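Local coordinates for rieske iron-sulfur protein soxF (Sulfolobus acidocaldarius, PDB 1JM1) that carries a Rieske-type [2Fe-2S] cluster and probably passes electrons along the respiratory chain of an archaeon as part of a quinol oxidase, at residues A[55-63]-A[77-88]; A[48-56]-A[114-122]. All blocks are in the same frame, centred on the assembly; numbering follows the deposited sequence.

Interaction 1: residues A[55-63]-A[77-88]; sequences QQITEIPNP and TIKGVGPNGTIF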
loop_
_atom_site.group_PDB
_atom_site.type_symbol
_atom_site.label_atom_id
_atom_site.label_comp_id
_atom_site.label_asym_id
_atom_site.label_seq_id
_atom_site.Cartn_x
_atom_site.Cartn_y
_atom_site.Cartn_z
ATOM N N GLN A 55 -17.165 -2.984 -4.458
ATOM C CA GLN A 55 -17.000 -2.562 -5.838
ATOM C C GLN A 55 -15.874 -3.322 -6.517
ATOM O O GLN A 55 -14.841 -3.581 -5.907
ATOM C CB GLN A 55 -16.720 -1.083 -5.957
ATOM C CG GLN A 55 -17.762 -0.176 -5.388
ATOM C CD GLN A 55 -17.438 1.294 -5.541
ATOM O OE1 GLN A 55 -17.570 2.082 -4.595
ATOM N NE2 GLN A 55 -16.965 1.729 -6.694
ATOM N N GLN A 56 -16.088 -3.648 -7.790
ATOM C CA GLN A 56 -15.063 -4.393 -8.534
ATOM C C GLN A 56 -13.998 -3.474 -9.010
ATOM O O GLN A 56 -13.940 -3.125 -10.217
ATOM C CB GLN A 56 -15.795 -5.099 -9.705
ATOM C CG GLN A 56 -14.953 -6.204 -10.355
ATOM C CD GLN A 56 -15.451 -6.889 -11.608
ATOM O OE1 GLN A 56 -15.272 -8.108 -11.774
ATOM N NE2 GLN A 56 -16.151 -6.170 -12.490
ATOM N N ILE A 57 -13.111 -3.061 -8.219
ATOM C CA ILE A 57 -12.004 -2.151 -8.542
ATOM C C ILE A 57 -10.826 -2.983 -8.994
ATOM O O ILE A 57 -10.231 -3.720 -8.177
ATOM C CB ILE A 57 -11.678 -1.235 -7.348
ATOM C CG1 ILE A 57 -12.909 -0.354 -6.951
ATOM C CG2 ILE A 57 -10.485 -0.367 -7.672
ATOM C CD1 ILE A 57 -12.770 0.061 -5.492
ATOM N N THR A 58 -10.468 -2.868 -10.258
ATOM C CA THR A 58 -9.436 -3.701 -10.859
ATOM C C THR A 58 -8.268 -2.892 -11.401
ATOM O O THR A 58 -7.276 -3.496 -11.819
ATOM C CB THR A 58 -9.959 -4.619 -11.957
ATOM O OG1 THR A 58 -10.505 -3.839 -12.997
ATOM C CG2 THR A 58 -11.066 -5.555 -11.435
ATOM N N GLU A 59 -8.322 -1.574 -11.402
ATOM C CA GLU A 59 -7.233 -0.750 -11.938
ATOM C C GLU A 59 -7.397 0.644 -11.315
ATOM O O GLU A 59 -8.512 1.151 -11.249
ATOM C CB GLU A 59 -7.344 -0.717 -13.452
ATOM C CG GLU A 59 -6.211 0.026 -14.138
ATOM C CD GLU A 59 -6.306 -0.100 -15.660
ATOM O OE1 GLU A 59 -7.352 -0.459 -16.235
ATOM O OE2 GLU A 59 -5.279 0.129 -16.325
ATOM N N ILE A 60 -6.276 1.206 -10.894
ATOM C CA ILE A 60 -6.258 2.539 -10.278
ATOM C C ILE A 60 -5.139 3.318 -10.992
ATOM O O ILE A 60 -4.185 2.745 -11.533
ATOM C CB ILE A 60 -6.105 2.510 -8.792
ATOM C CG1 ILE A 60 -4.733 2.008 -8.348
ATOM C CG2 ILE A 60 -7.200 1.694 -8.125
ATOM C CD1 ILE A 60 -4.518 1.848 -6.871
ATOM N N PRO A 61 -5.183 4.665 -10.952
ATOM C CA PRO A 61 -4.141 5.422 -11.642
ATOM C C PRO A 61 -2.850 5.418 -10.870
ATOM O O PRO A 61 -2.833 5.295 -9.654
ATOM C CB PRO A 61 -4.738 6.857 -11.705
ATOM C CG PRO A 61 -6.181 6.757 -11.315
ATOM C CD PRO A 61 -6.248 5.518 -10.423
ATOM N N ASN A 62 -1.730 5.644 -11.605
ATOM C CA ASN A 62 -0.491 5.973 -10.978
ATOM C C ASN A 62 -0.339 7.479 -10.966
ATOM O O ASN A 62 0.055 8.067 -11.997
ATOM C CB ASN A 62 0.731 5.367 -11.686
ATOM C CG ASN A 62 2.004 5.848 -11.060
ATOM O OD1 ASN A 62 1.996 6.335 -9.904
ATOM N ND2 ASN A 62 3.111 5.740 -11.747
ATOM N N PRO A 63 -0.601 8.176 -9.850
ATOM C CA PRO A 63 -0.522 9.650 -9.862
ATOM C C PRO A 63 0.883 10.186 -10.020
ATOM O O PRO A 63 1.052 11.383 -10.271
ATOM C CB PRO A 63 -1.114 10.037 -8.496
ATOM C CG PRO A 63 -0.818 8.885 -7.647
ATOM C CD PRO A 63 -0.969 7.640 -8.515
ATOM N N THR A 77 -0.932 3.160 -14.897
ATOM C CA THR A 77 -1.970 2.625 -14.046
ATOM C C THR A 77 -1.433 1.412 -13.341
ATOM O O THR A 77 -0.467 0.789 -13.773
ATOM C CB THR A 77 -3.240 2.249 -14.780
ATOM O OG1 THR A 77 -2.945 1.047 -15.534
ATOM C CG2 THR A 77 -3.762 3.369 -15.709
ATOM N N ILE A 78 -2.043 1.117 -12.207
ATOM C CA ILE A 78 -1.724 -0.048 -11.387
ATOM C C ILE A 78 -2.882 -1.021 -11.508
ATOM O O ILE A 78 -4.020 -0.678 -11.150
ATOM C CB ILE A 78 -1.482 0.346 -9.933
ATOM C CG1 ILE A 78 -0.386 1.382 -9.778
ATOM C CG2 ILE A 78 -1.187 -0.926 -9.086
ATOM C CD1 ILE A 78 0.848 1.047 -10.257
ATOM N N LYS A 79 -2.597 -2.197 -12.018
ATOM C CA LYS A 79 -3.648 -3.223 -12.119
ATOM C C LYS A 79 -3.707 -4.007 -10.837
ATOM O O LYS A 79 -2.687 -4.404 -10.253
ATOM C CB LYS A 79 -3.349 -4.179 -13.308
ATOM C CG LYS A 79 -3.568 -3.406 -14.697
ATOM C CD LYS A 79 -3.634 -4.267 -15.875
ATOM C CE LYS A 79 -3.992 -3.491 -17.148
ATOM N NZ LYS A 79 -3.217 -2.228 -17.164
ATOM N N GLY A 80 -4.918 -4.289 -10.373
ATOM C CA GLY A 80 -5.112 -5.174 -9.261
ATOM C C GLY A 80 -4.695 -6.587 -9.653
ATOM O O GLY A 80 -4.839 -6.986 -10.820
ATOM N N VAL A 81 -4.225 -7.361 -8.686
ATOM C CA VAL A 81 -3.705 -8.677 -8.986
ATOM C C VAL A 81 -4.545 -9.794 -8.351
ATOM O O VAL A 81 -5.417 -9.567 -7.497
ATOM C CB VAL A 81 -2.207 -8.817 -8.588
ATOM C CG1 VAL A 81 -1.391 -7.725 -9.264
ATOM C CG2 VAL A 81 -2.017 -8.833 -7.079
ATOM N N GLY A 82 -4.232 -11.006 -8.806
ATOM C CA GLY A 82 -4.906 -12.209 -8.399
ATOM C C GLY A 82 -6.072 -12.516 -9.286
ATOM O O GLY A 82 -6.409 -11.758 -10.211
ATOM N N PRO A 83 -6.763 -13.635 -9.031
ATOM C CA PRO A 83 -7.827 -14.098 -9.960
ATOM C C PRO A 83 -8.991 -13.138 -10.075
ATOM O O PRO A 83 -9.687 -13.238 -11.080
ATOM C CB PRO A 83 -8.274 -15.444 -9.352
ATOM C CG PRO A 83 -7.177 -15.826 -8.467
ATOM C CD PRO A 83 -6.491 -14.624 -7.974
ATOM N N ASN A 84 -9.260 -12.305 -9.100
ATOM C CA ASN A 84 -10.328 -11.328 -9.196
ATOM C C ASN A 84 -9.833 -9.988 -9.710
ATOM O O ASN A 84 -10.639 -9.115 -10.015
ATOM C CB ASN A 84 -10.984 -11.085 -7.826
ATOM C CG ASN A 84 -11.550 -12.373 -7.253
ATOM O OD1 ASN A 84 -12.351 -13.007 -7.965
ATOM N ND2 ASN A 84 -11.061 -12.787 -6.108
ATOM N N GLY A 85 -8.526 -9.778 -9.785
ATOM C CA GLY A 85 -7.960 -8.510 -10.232
ATOM C C GLY A 85 -8.086 -7.369 -9.223
ATOM O O GLY A 85 -7.980 -6.224 -9.676
ATOM N N THR A 86 -8.276 -7.644 -7.951
ATOM C CA THR A 86 -8.708 -6.604 -7.015
ATOM C C THR A 86 -7.733 -6.349 -5.878
ATOM O O THR A 86 -8.085 -5.598 -4.967
ATOM C CB THR A 86 -10.096 -6.963 -6.463
ATOM O OG1 THR A 86 -10.010 -8.265 -5.881
ATOM C CG2 THR A 86 -11.159 -6.920 -7.569
ATOM N N ILE A 87 -6.545 -6.947 -5.893
ATOM C CA ILE A 87 -5.584 -6.775 -4.802
ATOM C C ILE A 87 -4.540 -5.736 -5.165
ATOM O O ILE A 87 -3.885 -5.835 -6.228
ATOM C CB ILE A 87 -4.937 -8.108 -4.424
ATOM C CG1 ILE A 87 -6.011 -9.063 -3.885
ATOM C CG2 ILE A 87 -3.830 -7.871 -3.408
ATOM C CD1 ILE A 87 -5.589 -10.449 -3.741
ATOM N N PHE A 88 -4.376 -4.769 -4.281
ATOM C CA PHE A 88 -3.464 -3.642 -4.402
ATOM C C PHE A 88 -2.618 -3.575 -3.132
ATOM O O PHE A 88 -2.898 -4.273 -2.144
ATOM C CB PHE A 88 -4.257 -2.325 -4.584
ATOM C CG PHE A 88 -5.100 -2.341 -5.832
ATOM C CD1 PHE A 88 -6.368 -2.888 -5.831
ATOM C CD2 PHE A 88 -4.599 -1.823 -7.005
ATOM C CE1 PHE A 88 -7.142 -2.899 -6.975
ATOM C CE2 PHE A 88 -5.346 -1.824 -8.169
ATOM C CZ PHE A 88 -6.626 -2.349 -8.121
HETATM O O HOH W 1 -13.619 -9.345 -9.387
HETATM O O HOH W 2 -6.605 -6.070 -12.785
#

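Interaction 2: residues A[48-56]-A[114-122]; sequences DLQALTGQQ and GLYAKGADL. With MG (magnesium ion), chain B.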
loop_
_atom_site.group_PDB
_atom_site.type_symbol
_atom_site.label_atom_id
_atom_site.label_comp_id
_atom_site.label_asym_id
_atom_site.label_seq_id
_atom_site.Cartn_x
_atom_site.Cartn_y
_atom_site.Cartn_z
ATOM N N ASP A 48 -7.574 -5.907 -0.509
ATOM C CA ASP A 48 -8.509 -6.339 -1.544
ATOM C C ASP A 48 -9.577 -5.292 -1.598
ATOM O O ASP A 48 -10.456 -5.196 -0.716
ATOM C CB ASP A 48 -9.049 -7.720 -1.297
ATOM C CG ASP A 48 -9.972 -8.164 -2.429
ATOM O OD1 ASP A 48 -10.671 -7.374 -3.027
ATOM O OD2 ASP A 48 -10.091 -9.414 -2.611
ATOM N N LEU A 49 -9.520 -4.404 -2.634
ATOM C CA LEU A 49 -10.431 -3.287 -2.685
ATOM C C LEU A 49 -11.854 -3.712 -2.945
ATOM O O LEU A 49 -12.783 -2.942 -2.556
ATOM C CB LEU A 49 -9.991 -2.220 -3.657
ATOM C CG LEU A 49 -8.753 -1.393 -3.250
ATOM C CD1 LEU A 49 -8.391 -0.380 -4.313
ATOM C CD2 LEU A 49 -8.969 -0.629 -1.939
ATOM N N GLN A 50 -12.105 -4.851 -3.548
ATOM C CA GLN A 50 -13.489 -5.330 -3.718
ATOM C C GLN A 50 -14.035 -5.849 -2.411
ATOM O O GLN A 50 -15.187 -5.559 -2.063
ATOM C CB GLN A 50 -13.504 -6.383 -4.849
ATOM C CG GLN A 50 -14.921 -6.970 -5.047
ATOM C CD GLN A 50 -14.934 -7.878 -6.296
ATOM O OE1 GLN A 50 -15.852 -7.676 -7.034
ATOM N NE2 GLN A 50 -14.103 -8.836 -6.392
ATOM N N ALA A 51 -13.250 -6.637 -1.650
ATOM C CA ALA A 51 -13.723 -7.043 -0.354
ATOM C C ALA A 51 -13.999 -5.840 0.541
ATOM O O ALA A 51 -14.986 -5.806 1.283
ATOM C CB ALA A 51 -12.706 -8.005 0.289
ATOM N N LEU A 52 -13.166 -4.831 0.444
ATOM C CA LEU A 52 -13.301 -3.653 1.287
ATOM C C LEU A 52 -14.575 -2.841 0.944
ATOM O O LEU A 52 -15.315 -2.458 1.831
ATOM C CB LEU A 52 -12.054 -2.793 1.181
ATOM C CG LEU A 52 -12.042 -1.585 2.114
ATOM C CD1 LEU A 52 -11.762 -2.024 3.543
ATOM C CD2 LEU A 52 -10.996 -0.564 1.618
ATOM N N THR A 53 -14.721 -2.513 -0.346
ATOM C CA THR A 53 -15.708 -1.541 -0.801
ATOM C C THR A 53 -16.983 -2.169 -1.344
ATOM O O THR A 53 -17.985 -1.434 -1.515
ATOM C CB THR A 53 -15.155 -0.615 -1.916
ATOM O OG1 THR A 53 -14.973 -1.364 -3.109
ATOM C CG2 THR A 53 -13.864 0.076 -1.528
ATOM N N GLY A 54 -16.966 -3.391 -1.712
ATOM C CA GLY A 54 -18.066 -4.010 -2.439
ATOM C C GLY A 54 -18.042 -3.709 -3.920
ATOM O O GLY A 54 -18.855 -4.311 -4.631
ATOM N N GLN A 55 -17.165 -2.984 -4.458
ATOM C CA GLN A 55 -17.000 -2.562 -5.838
ATOM C C GLN A 55 -15.874 -3.322 -6.517
ATOM O O GLN A 55 -14.841 -3.581 -5.907
ATOM C CB GLN A 55 -16.720 -1.083 -5.957
ATOM C CG GLN A 55 -17.762 -0.176 -5.388
ATOM C CD GLN A 55 -17.438 1.294 -5.541
ATOM O OE1 GLN A 55 -17.570 2.082 -4.595
ATOM N NE2 GLN A 55 -16.965 1.729 -6.694
ATOM N N GLN A 56 -16.088 -3.648 -7.790
ATOM C CA GLN A 56 -15.063 -4.393 -8.534
ATOM C C GLN A 56 -13.998 -3.474 -9.010
ATOM O O GLN A 56 -13.940 -3.125 -10.217
ATOM C CB GLN A 56 -15.795 -5.099 -9.705
ATOM C CG GLN A 56 -14.953 -6.204 -10.355
ATOM C CD GLN A 56 -15.451 -6.889 -11.608
ATOM O OE1 GLN A 56 -15.272 -8.108 -11.774
ATOM N NE2 GLN A 56 -16.151 -6.170 -12.490
ATOM N N GLY A 114 -8.429 5.959 10.361
ATOM C CA GLY A 114 -8.615 4.555 9.971
ATOM C C GLY A 114 -8.986 4.465 8.497
ATOM O O GLY A 114 -8.873 5.423 7.719
ATOM N N LEU A 115 -9.428 3.284 8.114
ATOM C CA LEU A 115 -9.760 2.964 6.742
ATOM C C LEU A 115 -11.280 2.954 6.613
ATOM O O LEU A 115 -11.971 2.079 7.154
ATOM C CB LEU A 115 -9.141 1.627 6.356
ATOM C CG LEU A 115 -9.398 1.155 4.901
ATOM C CD1 LEU A 115 -8.988 2.197 3.889
ATOM C CD2 LEU A 115 -8.700 -0.146 4.663
ATOM N N TYR A 116 -11.801 3.949 5.923
ATOM C CA TYR A 116 -13.246 4.101 5.648
ATOM C C TYR A 116 -13.552 3.134 4.520
ATOM O O TYR A 116 -13.248 3.410 3.361
ATOM C CB TYR A 116 -13.557 5.558 5.297
ATOM C CG TYR A 116 -14.973 5.789 4.861
ATOM C CD1 TYR A 116 -15.261 6.399 3.672
ATOM C CD2 TYR A 116 -16.063 5.340 5.678
ATOM C CE1 TYR A 116 -16.561 6.641 3.247
ATOM C CE2 TYR A 116 -17.359 5.572 5.233
ATOM C CZ TYR A 116 -17.611 6.190 4.029
ATOM O OH TYR A 116 -18.895 6.428 3.644
ATOM N N ALA A 117 -14.138 2.007 4.851
ATOM C CA ALA A 117 -14.236 0.910 3.887
ATOM C C ALA A 117 -15.065 1.270 2.683
ATOM O O ALA A 117 -14.704 0.991 1.541
ATOM C CB ALA A 117 -14.830 -0.320 4.600
ATOM N N LYS A 118 -16.224 1.936 2.929
ATOM C CA LYS A 118 -17.125 2.190 1.796
ATOM C C LYS A 118 -16.434 3.051 0.765
ATOM O O LYS A 118 -16.688 2.910 -0.452
ATOM C CB LYS A 118 -18.381 2.887 2.278
ATOM C CG LYS A 118 -19.405 3.159 1.229
ATOM C CD LYS A 118 -20.727 3.723 1.873
ATOM C CE LYS A 118 -21.610 4.435 0.868
ATOM N NZ LYS A 118 -22.512 5.565 1.288
ATOM N N GLY A 119 -15.598 3.969 1.182
ATOM C CA GLY A 119 -14.923 4.898 0.258
ATOM C C GLY A 119 -13.500 4.539 -0.075
ATOM O O GLY A 119 -12.881 5.267 -0.846
ATOM N N ALA A 120 -12.937 3.515 0.523
ATOM C CA ALA A 120 -11.525 3.190 0.404
ATOM C C ALA A 120 -10.642 4.378 0.701
ATOM O O ALA A 120 -9.638 4.615 0.020
ATOM C CB ALA A 120 -11.189 2.560 -0.942
ATOM N N ASP A 121 -10.970 5.119 1.766
ATOM C CA ASP A 121 -10.238 6.299 2.158
ATOM C C ASP A 121 -9.481 6.066 3.438
ATOM O O ASP A 121 -10.067 5.622 4.458
ATOM C CB ASP A 121 -11.198 7.495 2.324
ATOM C CG ASP A 121 -11.793 7.967 1.024
ATOM O OD1 ASP A 121 -11.050 8.021 0.010
ATOM O OD2 ASP A 121 -12.977 8.289 1.019
ATOM N N LEU A 122 -8.185 6.291 3.445
ATOM C CA LEU A 122 -7.317 6.023 4.575
ATOM C C LEU A 122 -6.945 7.356 5.258
ATOM O O LEU A 122 -6.281 8.210 4.626
ATOM C CB LEU A 122 -6.094 5.272 4.118
ATOM C CG LEU A 122 -5.076 4.884 5.186
ATOM C CD1 LEU A 122 -5.712 4.151 6.376
ATOM C CD2 LEU A 122 -3.984 4.012 4.548
HETATM MG MG MG B . -14.033 9.255 -0.555
HETATM O O HOH W 3 -18.347 1.264 -1.822
HETATM O O HOH W 4 -14.181 7.510 -1.728
HETATM O O HOH W 5 -12.373 9.671 -1.517
HETATM O O HOH W 6 -14.000 11.194 0.364
HETATM O O HOH W 7 -15.089 10.229 -2.056
HETATM O O HOH W 8 -15.750 8.828 0.406
#

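Interaction 1: residues A[55-63]-A[77-88]
Glu59 and Lys79 face each other as a non-hydrogen-bonded pair of a two-stranded antiparallel sheet, their side chains running side by side on its exposed face. With CG anti to the backbone N (chi1 -176°) and the chain extended beyond it, Glu59 carries its carboxylate across to Thr77, diagonally opposite. There OE2 accepts from two donors: Thr77 OG1 at 2.6 Å, on the anti lone pair, and Lys79 NZ at 3.2 Å, which comes from above the carboxylate plane and makes a salt bridge. The bend at the last torsion of the lysine (chi4 43°) brings NZ to OE2. On the other face lie Ile60 and Ile78, a hydrogen-bonded pair whose backbones exchange two nearly straight bonds, Ile78 N to Ile60 O being 2.8 Å. Ile60 and the ring of Phe88 slide past each other in opposite directions, Ile60 CD1 meeting Phe88 CD2 at 3.7 Å; a beta-branched apolar residue suits this buried face of a strand. The ring turns its edge to the backbone of 57-59, with Phe88 CE1 3.4 Å from Ile57 O, while Gly80 CA lies 3.4 Å above one face, toward the rim; a side chain here would run into Gly85 O. Past the ladder, Gly80 N bonds to Thr58 O (2.9 Å) from above the carbonyl plane. Beyond the sheet, Phe88 also packs on Leu49 of helix 49-53 and pairs its backbone with Val47 of strand 43-48, and Ile78 touches Ile150.

Interaction 2: residues A[48-56]-A[114-122]
Leu52 and Leu115 reach toward each other tip to tip, and their methyls form the dense part of this contact. Leu52 leaves its backbone trans to N (chi1 -175°), which carries both methyls to Leu115 CD2, each 3.8 Å from it; Leu52 CD1 also reaches Ala117 CB (3.7 Å) and CD2 Ala120. Small alanines suit the floor beneath a leucine because the helix backbone can come close. Thr53 adds its methyl, with CG2 3.7 Å from Ala120 CB, and Leu49 CD2 touches the same CB. The hydroxyl of Thr53 is turned back to its own chain, giving its proton to Leu49 O and accepting from Gln55 N in an ST turn; Gly54, at positive phi, then leads the chain out of the helix. At the other end Asp48 is the N-cap, OD1 taking Ala51 N at 3.0 Å. The partner is a beta hairpin between strands 114-116 and 121-123 of the six-stranded sheet, where Ala120 and Asp121 together face Tyr116 as a G1 bulge. Toward solvent a water lies between Thr53 O and Lys118 O, 2.7 Å from each, and can bridge them. The side chain of Lys118 leaves its backbone away from the helix. On the far side of the hairpin Asp121 OD2 binds the magnesium ion at 2.1 Å, five waters completing its octahedral shell; one of them donates to Gly119 O.

Overall arrangement
The two contacts share Gln55 and Gln56, and their centres lie 12 Å apart. Helix 49-53, which rests on the hairpin in interaction 2, leads through these glutamines into strand 59-61 of interaction 1; along the chain, interaction 1 (55-88) is nested in the loop that interaction 2 closes. They also touch directly: Thr86 O probably bonds to Leu49 N (3.0 Å), Thr86 OG1 to Asp48 OD1 (3.1 Å), and Phe88 CD1 packs on Leu49 CD1 at 3.6 Å. Neither contact lines the cluster site. Leu115 lies about 14 Å, side chain to cluster, from the [2Fe-2S] group. Asp121 of interaction 2 binds the magnesium ion, about 11 Å from the side chain of Ile57 in interaction 1.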